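Local coordinates for AB hydrolase-1 domain-containing protein (Thermoplasma acidophilum DSM 1728, PDB 3BDI) that is an uncharacterised member of the alpha/beta hydrolase superfamily, ABHD14 family, and probably works as a serine hydrolase whose natural substrate is not known, at residues A[130-135]-A[184-189]; A[150-155]-A[168-173]. All blocks are in the same frame, centred on the assembly; numbering follows the deposited sequence.

Contact 1: residues A[130-135]-A[184-189]; sequences AVAPAW and SGHPVY
Val-131 and Ala-132, where strand 125-131 gives way to a loop, face Val-188 and His-186 of the turn that leads into helix 188-191. The nearest CA atoms, of Ala-132 and His-186, are 6.9 Å apart, and no direct hydrogen bond joins the two backbones. A water spans the gap instead, donating to Val-131 O at 3.1 Å and to His-186 O at 3.0 Å; it also sits over the centre of one face of the His-186 imidazole. Ala-132 meets that ring from a different direction: its O lies at the ring edge, near the plane, 3.5 Å from His-186 CE1, while its methyl CB approaches ND1 as well as CE1. With CG anti to the backbone N (chi1 -176°), the imidazole swings toward Ala-132 although the CA–CB bond is not aimed there. Its nitrogens are both hydrogen-bonded, ND1 to Asp-158 OD2 and NE2 to Ser-108 OG, which should fix the rotation of the ring. Farther along, Val-131 CG1 packs obliquely on Val-188 CG2 at 3.9 Å and reaches the edge of the Tyr-189 ring at CD2, 4.3 Å away. Phe-196 of helix 193-205 touches both valines. Histidine on a loop after the last strand, hydrogen-bonded to an aspartate and to a serine on what is probably the nucleophile elbow, is consistent with the catalytic triad of an alpha/beta hydrolase.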
loop_
_atom_site.group_PDB
_atom_site.type_symbol
_atom_site.label_atom_id
_atom_site.label_comp_id
_atom_site.label_asym_id
_atom_site.label_seq_id
_atom_site.Cartn_x
_atom_site.Cartn_y
_atom_site.Cartn_z
ATOM N N ALA A 130 5.234 0.712 3.515
ATOM C CA ALA A 130 5.161 -0.744 3.498
ATOM C C ALA A 130 5.124 -1.251 4.907
ATOM O O ALA A 130 6.023 -0.966 5.721
ATOM C CB ALA A 130 6.345 -1.330 2.735
ATOM N N VAL A 131 4.057 -1.948 5.234
ATOM C CA VAL A 131 3.805 -2.480 6.557
ATOM C C VAL A 131 4.204 -3.950 6.540
ATOM O O VAL A 131 3.482 -4.791 6.003
ATOM C CB VAL A 131 2.332 -2.335 6.979
ATOM C CG1 VAL A 131 2.146 -2.621 8.485
ATOM C CG2 VAL A 131 1.808 -0.919 6.639
ATOM N N ALA A 132 5.385 -4.257 7.098
ATOM C CA ALA A 132 5.914 -5.620 7.132
ATOM C C ALA A 132 5.745 -6.330 5.794
ATOM O O ALA A 132 5.113 -7.388 5.691
ATOM C CB ALA A 132 5.369 -6.424 8.299
ATOM N N PRO A 133 6.353 -5.771 4.738
ATOM C CA PRO A 133 6.188 -6.346 3.403
ATOM C C PRO A 133 6.634 -7.773 3.263
ATOM O O PRO A 133 7.745 -8.112 3.678
ATOM C CB PRO A 133 7.056 -5.448 2.526
ATOM C CG PRO A 133 8.034 -4.750 3.486
ATOM C CD PRO A 133 7.210 -4.567 4.728
ATOM N N ALA A 134 5.751 -8.608 2.730
ATOM C CA ALA A 134 5.996 -10.007 2.434
ATOM C C ALA A 134 6.388 -10.147 0.978
ATOM O O ALA A 134 6.183 -9.262 0.164
ATOM C CB ALA A 134 4.737 -10.803 2.711
ATOM N N TRP A 135 7.043 -11.267 0.684
ATOM C CA TRP A 135 7.355 -11.724 -0.693
ATOM C C TRP A 135 8.444 -10.935 -1.434
ATOM O O TRP A 135 8.552 -11.033 -2.681
ATOM C CB TRP A 135 6.091 -11.811 -1.570
ATOM C CG TRP A 135 4.940 -12.621 -1.012
ATOM C CD1 TRP A 135 4.940 -13.436 0.089
ATOM C CD2 TRP A 135 3.610 -12.717 -1.572
ATOM N NE1 TRP A 135 3.696 -14.000 0.271
ATOM C CE2 TRP A 135 2.867 -13.587 -0.742
ATOM C CE3 TRP A 135 2.984 -12.144 -2.689
ATOM C CZ2 TRP A 135 1.521 -13.918 -0.993
ATOM C CZ3 TRP A 135 1.633 -12.475 -2.949
ATOM C CH2 TRP A 135 0.927 -13.360 -2.090
ATOM N N SER A 184 2.008 -4.349 18.970
ATOM C CA SER A 184 1.306 -4.825 17.774
ATOM C C SER A 184 2.006 -6.018 17.171
ATOM O O SER A 184 3.229 -6.071 17.128
ATOM C CB SER A 184 1.259 -3.731 16.730
ATOM O OG SER A 184 0.653 -4.220 15.524
ATOM N N GLY A 185 1.245 -6.989 16.696
ATOM C CA GLY A 185 1.756 -8.013 15.749
ATOM C C GLY A 185 1.726 -7.512 14.311
ATOM O O GLY A 185 1.847 -6.317 14.052
ATOM N N HIS A 186 1.522 -8.422 13.375
ATOM C CA HIS A 186 1.725 -8.158 11.979
ATOM C C HIS A 186 0.809 -7.028 11.395
ATOM O O HIS A 186 1.418 -6.131 10.755
ATOM C CB HIS A 186 1.717 -9.510 11.253
ATOM C CG HIS A 186 2.011 -9.467 9.792
ATOM N ND1 HIS A 186 3.224 -9.060 9.274
ATOM C CD2 HIS A 186 1.256 -9.847 8.740
ATOM C CE1 HIS A 186 3.166 -9.132 7.948
ATOM N NE2 HIS A 186 1.995 -9.630 7.607
ATOM N N PRO A 187 -0.552 -7.015 11.566
ATOM C CA PRO A 187 -1.513 -5.961 11.051
ATOM C C PRO A 187 -1.654 -4.692 11.946
ATOM O O PRO A 187 -2.590 -4.489 12.746
ATOM C CB PRO A 187 -2.843 -6.693 11.006
ATOM C CG PRO A 187 -2.743 -7.667 11.966
ATOM C CD PRO A 187 -1.324 -8.101 12.161
ATOM N N VAL A 188 -0.661 -3.857 11.792
ATOM C CA VAL A 188 -0.477 -2.783 12.707
ATOM C C VAL A 188 -1.634 -1.796 12.693
ATOM O O VAL A 188 -2.006 -1.213 13.725
ATOM C CB VAL A 188 0.882 -2.031 12.419
ATOM C CG1 VAL A 188 1.126 -0.954 13.457
ATOM C CG2 VAL A 188 2.080 -3.029 12.381
ATOM N N TYR A 189 -2.163 -1.580 11.489
ATOM C CA TYR A 189 -3.280 -0.671 11.225
ATOM C C TYR A 189 -4.613 -1.187 11.807
ATOM O O TYR A 189 -5.600 -0.476 11.804
ATOM C CB TYR A 189 -3.402 -0.402 9.687
ATOM C CG TYR A 189 -3.368 -1.697 8.942
ATOM C CD1 TYR A 189 -4.518 -2.427 8.700
ATOM C CD2 TYR A 189 -2.161 -2.267 8.581
ATOM C CE1 TYR A 189 -4.465 -3.674 8.108
ATOM C CE2 TYR A 189 -2.098 -3.507 8.010
ATOM C CZ TYR A 189 -3.237 -4.226 7.762
ATOM O OH TYR A 189 -3.269 -5.503 7.235
HETATM O O HOH W 1 1.220 -5.934 7.800
#

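Contact 2: residues A[150-155]-A[168-173]; sequences TLLVWG and EYASII
The indole of Trp-154 meets Tyr-169 at its edge, while one of its faces is covered by Ala-132 CB, nearly over the middle, and by Pro-133 CD near CH2. The Trp-154 and Tyr-169 side chains cross at about a right angle, the far corner of the indole, CH2, lying 3.8 Å from Tyr-169 CD2. Tyr-169 stays near the indole plane, whereas CH2 approaches the phenol ring obliquely, so the pair is apolar packing rather than a stack. Trp-154 NE1 is hydrogen-bonded to Val-161 O, which should help fix the ring, whose chi1 of -114° lies away from the staggered positions. Tyr-169 in turn rests on Val-136 and Glu-137 and on Met-143 of helix 140-143.

Next along the strand, Leu-152 pushes one methyl, CD1, against the helix backbone, 3.6 Å from Ala-170 N. The same methyl lies 4.0 Å from Tyr-169 CB and 4.1 Å from Ala-170 CB, and thus fits over the junction of two successive helical residues. At the start of the strand, Thr-150 crosses Ile-173 at about a right angle: Ile-173 CG2 sits 3.7 Å from Thr-150 OG1 and also near CB. The hydroxyl is hydrogen-bonded to Gln-148 O and meets the methyl by van der Waals contact.

Alternate strand residues, Thr-150, Leu-152 and Trp-154, point toward segment 168-173, and the contacts are van der Waals throughout. Strand 150-155 and helix 168-172 run antiparallel, at 175°, with their axes 9.7 Å apart at closest approach. Leu-178 of strand 177-181 touches both Leu-152 and Ala-170. This is the packing of helix on sheet within a beta-alpha-beta crossover, here joining parallel neighbouring strands 150-155 and 177-181 in the alpha/beta hydrolase fold.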
loop_
_atom_site.group_PDB
_atom_site.type_symbol
_atom_site.label_atom_id
_atom_site.label_comp_id
_atom_site.label_asym_id
_atom_site.label_seq_id
_atom_site.Cartn_x
_atom_site.Cartn_y
_atom_site.Cartn_z
ATOM N N THR A 150 10.548 6.316 1.758
ATOM C CA THR A 150 9.908 5.068 2.136
ATOM C C THR A 150 9.740 4.983 3.648
ATOM O O THR A 150 10.674 5.251 4.377
ATOM C CB THR A 150 10.783 3.885 1.646
ATOM O OG1 THR A 150 10.863 3.897 0.207
ATOM C CG2 THR A 150 10.256 2.533 2.079
ATOM N N LEU A 151 8.540 4.639 4.106
ATOM C CA LEU A 151 8.265 4.335 5.480
ATOM C C LEU A 151 8.019 2.838 5.596
ATOM O O LEU A 151 7.145 2.293 4.915
ATOM C CB LEU A 151 7.013 5.083 5.947
ATOM C CG LEU A 151 6.490 4.815 7.360
ATOM C CD1 LEU A 151 7.490 5.335 8.368
ATOM C CD2 LEU A 151 5.101 5.427 7.567
ATOM N N LEU A 152 8.811 2.196 6.442
ATOM C CA LEU A 152 8.658 0.794 6.822
ATOM C C LEU A 152 8.074 0.746 8.211
ATOM O O LEU A 152 8.594 1.346 9.152
ATOM C CB LEU A 152 10.032 0.116 6.821
ATOM C CG LEU A 152 10.746 0.085 5.476
ATOM C CD1 LEU A 152 12.175 -0.412 5.601
ATOM C CD2 LEU A 152 10.047 -0.740 4.428
ATOM N N VAL A 153 6.930 0.069 8.360
ATOM C CA VAL A 153 6.214 -0.051 9.630
ATOM C C VAL A 153 6.177 -1.505 10.004
ATOM O O VAL A 153 5.797 -2.333 9.202
ATOM C CB VAL A 153 4.785 0.526 9.551
ATOM C CG1 VAL A 153 4.115 0.412 10.911
ATOM C CG2 VAL A 153 4.798 2.000 9.090
ATOM N N TRP A 154 6.546 -1.821 11.242
ATOM C CA TRP A 154 6.472 -3.177 11.747
ATOM C C TRP A 154 5.903 -3.135 13.151
ATOM O O TRP A 154 6.210 -2.234 13.921
ATOM C CB TRP A 154 7.870 -3.830 11.855
ATOM C CG TRP A 154 8.158 -4.987 10.955
ATOM C CD1 TRP A 154 8.045 -6.336 11.245
ATOM C CD2 TRP A 154 8.691 -4.912 9.644
ATOM N NE1 TRP A 154 8.459 -7.076 10.194
ATOM C CE2 TRP A 154 8.881 -6.238 9.194
ATOM C CE3 TRP A 154 9.031 -3.856 8.803
ATOM C CZ2 TRP A 154 9.434 -6.514 7.926
ATOM C CZ3 TRP A 154 9.570 -4.125 7.577
ATOM C CH2 TRP A 154 9.757 -5.440 7.148
ATOM N N GLY A 155 5.141 -4.147 13.514
ATOM C CA GLY A 155 4.779 -4.376 14.904
ATOM C C GLY A 155 5.880 -5.086 15.670
ATOM O O GLY A 155 6.524 -5.968 15.127
ATOM N N GLU A 168 17.111 -4.997 8.128
ATOM C CA GLU A 168 17.760 -5.237 6.864
ATOM C C GLU A 168 17.149 -4.408 5.717
ATOM O O GLU A 168 17.827 -3.738 4.962
ATOM C CB GLU A 168 17.732 -6.706 6.529
ATOM C CG GLU A 168 18.676 -6.985 5.397
ATOM C CD GLU A 168 18.752 -8.423 5.003
ATOM O OE1 GLU A 168 18.076 -9.263 5.651
ATOM O OE2 GLU A 168 19.509 -8.679 4.036
ATOM N N TYR A 169 15.821 -4.393 5.599
ATOM C CA TYR A 169 15.213 -3.602 4.544
ATOM C C TYR A 169 15.462 -2.113 4.751
ATOM O O TYR A 169 15.587 -1.371 3.775
ATOM C CB TYR A 169 13.711 -3.880 4.469
ATOM C CG TYR A 169 13.308 -5.245 3.983
ATOM C CD1 TYR A 169 14.228 -6.149 3.442
ATOM C CD2 TYR A 169 11.970 -5.648 4.047
ATOM C CE1 TYR A 169 13.827 -7.404 2.996
ATOM C CE2 TYR A 169 11.573 -6.878 3.612
ATOM C CZ TYR A 169 12.491 -7.773 3.088
ATOM O OH TYR A 169 12.086 -9.014 2.646
ATOM N N ALA A 170 15.547 -1.671 6.005
ATOM C CA ALA A 170 15.782 -0.270 6.308
ATOM C C ALA A 170 17.184 0.150 5.860
ATOM O O ALA A 170 17.417 1.285 5.454
ATOM C CB ALA A 170 15.619 -0.023 7.789
ATOM N N SER A 171 18.098 -0.784 5.935
ATOM C CA SER A 171 19.458 -0.526 5.440
ATOM C C SER A 171 19.548 -0.507 3.922
ATOM O O SER A 171 20.270 0.303 3.318
ATOM C CB SER A 171 20.365 -1.631 5.948
ATOM O OG SER A 171 20.343 -1.710 7.347
ATOM N N ILE A 172 18.864 -1.436 3.283
ATOM C CA ILE A 172 18.852 -1.525 1.840
ATOM C C ILE A 172 18.233 -0.279 1.187
ATOM O O ILE A 172 18.747 0.226 0.179
ATOM C CB ILE A 172 18.116 -2.821 1.374
ATOM C CG1 ILE A 172 18.906 -4.054 1.838
ATOM C CG2 ILE A 172 17.911 -2.847 -0.126
ATOM C CD1 ILE A 172 18.123 -5.370 1.743
ATOM N N ILE A 173 17.092 0.194 1.690
ATOM C CA ILE A 173 16.423 1.330 1.055
ATOM C C ILE A 173 16.926 2.609 1.708
ATOM O O ILE A 173 16.615 2.933 2.824
ATOM C CB ILE A 173 14.863 1.205 1.160
ATOM C CG1 ILE A 173 14.419 -0.100 0.525
ATOM C CG2 ILE A 173 14.221 2.382 0.496
ATOM C CD1 ILE A 173 12.900 -0.414 0.723
#

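How the contacts relate
From the N terminus, the chain passes through strand 125-131 and enters the first half of contact 1, then runs by helix 140-143 into strand 150-155, the first half of contact 2. Helix 163-172 folds back on that strand and closes contact 2, a short loop nested inside the longer one that contact 1 closes after strand 177-181. Strands 125-131 and 150-155 are neighbours in the central sheet, so the contacts share a border: Ala-132 N is 2.9 Å from Val-153 O, a probable hydrogen bond, and Val-188 CG2 packs on Gly-155 N. Contact 2 packs the crossover helix on its strand; contact 1 joins the end of strand 125-131 to the His-186 loop and helix 188-191.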